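Local coordinates for putatuve endo-xylanase (Clostridium stercorarium, PDB 1O8P), which probably binds xylan and cellulose chains as a family 6 carbohydrate-binding module of a putative endo-xylanase, with a beta-sandwich fold that carries calcium, at residues N28-D33 against V141-F146. Numbering follows the deposited sequence.
Sequences NIQAED and VDWFVF. With CA (calcium ion), chain B.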
# COMPACT_ATOMS: atom_id res chain seq x y z
N ASN A 28 7.16 -3.82 7.59
CA ASN A 28 6.54 -2.64 6.98
C ASN A 28 7.21 -2.20 5.70
O ASN A 28 8.44 -1.98 5.64
CB ASN A 28 6.49 -1.47 7.94
CG ASN A 28 5.67 -1.77 9.16
OD1 ASN A 28 5.01 -2.80 9.23
ND2 ASN A 28 5.74 -0.93 10.14
N ILE A 29 6.42 -2.12 4.64
CA ILE A 29 6.89 -1.48 3.42
C ILE A 29 6.48 -0.04 3.47
O ILE A 29 5.27 0.26 3.49
CB ILE A 29 6.33 -2.20 2.15
CG1 ILE A 29 6.63 -3.70 2.20
CG2 ILE A 29 6.94 -1.55 0.88
CD1 ILE A 29 5.63 -4.57 1.47
N GLN A 30 7.47 0.86 3.46
CA GLN A 30 7.18 2.28 3.58
C GLN A 30 6.57 2.67 2.26
O GLN A 30 7.15 2.40 1.21
CB GLN A 30 8.44 3.10 3.95
CG GLN A 30 9.04 2.75 5.33
CD GLN A 30 8.02 2.93 6.48
OE1 GLN A 30 7.13 3.80 6.40
NE2 GLN A 30 8.14 2.11 7.52
N ALA A 31 5.38 3.27 2.28
CA ALA A 31 4.65 3.51 1.06
C ALA A 31 5.37 4.55 0.17
O ALA A 31 5.20 4.55 -1.07
CB ALA A 31 3.22 3.96 1.38
N GLU A 32 6.15 5.43 0.80
CA GLU A 32 6.99 6.35 0.05
C GLU A 32 8.17 5.64 -0.68
O GLU A 32 8.83 6.24 -1.51
CB GLU A 32 7.52 7.52 0.93
CG GLU A 32 8.53 7.15 2.01
CD GLU A 32 7.89 6.62 3.28
OE1 GLU A 32 6.74 6.13 3.23
OE2 GLU A 32 8.53 6.68 4.34
N ASP A 33 8.41 4.36 -0.40
CA ASP A 33 9.51 3.66 -1.08
C ASP A 33 9.03 2.90 -2.33
O ASP A 33 9.30 1.72 -2.49
CB ASP A 33 10.20 2.68 -0.14
CG ASP A 33 10.93 3.36 1.02
OD1 ASP A 33 11.24 4.56 0.98
OD2 ASP A 33 11.25 2.72 2.03
N VAL A 141 -0.93 7.20 2.90
CA VAL A 141 -0.44 5.89 3.25
C VAL A 141 0.97 6.04 3.82
O VAL A 141 1.87 6.53 3.14
CB VAL A 141 -0.43 4.92 2.07
CG1 VAL A 141 -0.21 3.45 2.58
CG2 VAL A 141 -1.73 5.04 1.21
N ASP A 142 1.13 5.64 5.08
CA ASP A 142 2.41 5.68 5.77
C ASP A 142 3.18 4.42 5.34
O ASP A 142 4.24 4.52 4.77
CB ASP A 142 2.17 5.72 7.29
CG ASP A 142 3.42 5.82 8.08
OD1 ASP A 142 4.55 5.81 7.52
OD2 ASP A 142 3.35 5.89 9.32
N TRP A 143 2.59 3.25 5.58
CA TRP A 143 3.22 1.98 5.22
C TRP A 143 2.17 0.93 5.07
O TRP A 143 0.99 1.15 5.41
CB TRP A 143 4.28 1.53 6.26
CG TRP A 143 3.87 1.56 7.70
CD1 TRP A 143 4.29 2.47 8.66
CD2 TRP A 143 2.99 0.64 8.39
NE1 TRP A 143 3.74 2.17 9.88
CE2 TRP A 143 2.93 1.06 9.75
CE3 TRP A 143 2.27 -0.50 8.01
CZ2 TRP A 143 2.15 0.39 10.73
CZ3 TRP A 143 1.47 -1.17 8.96
CH2 TRP A 143 1.43 -0.73 10.31
N PHE A 144 2.61 -0.22 4.54
CA PHE A 144 1.77 -1.42 4.44
C PHE A 144 2.60 -2.66 4.68
O PHE A 144 3.84 -2.64 4.56
CB PHE A 144 0.95 -1.47 3.12
CG PHE A 144 1.76 -1.71 1.87
CD1 PHE A 144 2.52 -0.68 1.29
CD2 PHE A 144 1.71 -2.94 1.22
CE1 PHE A 144 3.28 -0.88 0.12
CE2 PHE A 144 2.47 -3.14 0.03
CZ PHE A 144 3.25 -2.11 -0.51
N VAL A 145 1.95 -3.73 5.07
CA VAL A 145 2.66 -4.94 5.45
C VAL A 145 1.73 -6.13 5.30
O VAL A 145 0.51 -5.97 5.32
CB VAL A 145 3.31 -4.83 6.91
CG1 VAL A 145 2.24 -4.86 8.04
CG2 VAL A 145 4.33 -5.95 7.14
N PHE A 146 2.31 -7.31 5.12
CA PHE A 146 1.55 -8.56 4.91
C PHE A 146 1.75 -9.51 6.10
O PHE A 146 2.71 -9.37 6.85
CB PHE A 146 1.94 -9.22 3.57
CG PHE A 146 1.64 -8.36 2.35
CD1 PHE A 146 0.38 -8.44 1.73
CD2 PHE A 146 2.59 -7.44 1.86
CE1 PHE A 146 0.09 -7.64 0.60
CE2 PHE A 146 2.30 -6.63 0.74
CZ PHE A 146 1.06 -6.73 0.11
CA CA B . 6.13 5.88 5.73
O HOH W 1 8.04 6.74 7.00
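With W143 CG set between its own backbone N and carbonyl carbon (chi1 48°) and N28 CG anti to its carbonyl carbon (chi1 -61°), the indole and the carboxamide lie stacked, their planes 11° apart. N28 ND2 sits over the centre of the ring, 3.5 Å from W143 CE2, while N28 OD1 rests against V145 CB. On the other face of the sheet I29 covers F144: I29 CB stands 4.1 Å from the ring centroid in a CH-pi contact, and I29 CD1 reaches on to the edge of F146. I29 and F144 form an antiparallel hydrogen-bonded pair, I29 N to F144 O at 2.6 Å and F144 N to I29 O. Next along, A31 N donates to D142 O at 3.0 Å, and this same carbonyl binds calcium at 2.5 Å. Q30 OE1, both carboxylate oxygens of E32, D142 OD1 and a water also ligate the ion, E32 OE2 more distantly at 2.9 Å; S52 O completes the site, and R80 salt-bridges D142 OD2. The metal thus ties the type I turn Q30–D33 to strand 140-147. That strand runs between edge strand 29-30 and strand 74-82, with F144 packed inside the sandwich against I131 and L133 of strand 128-135.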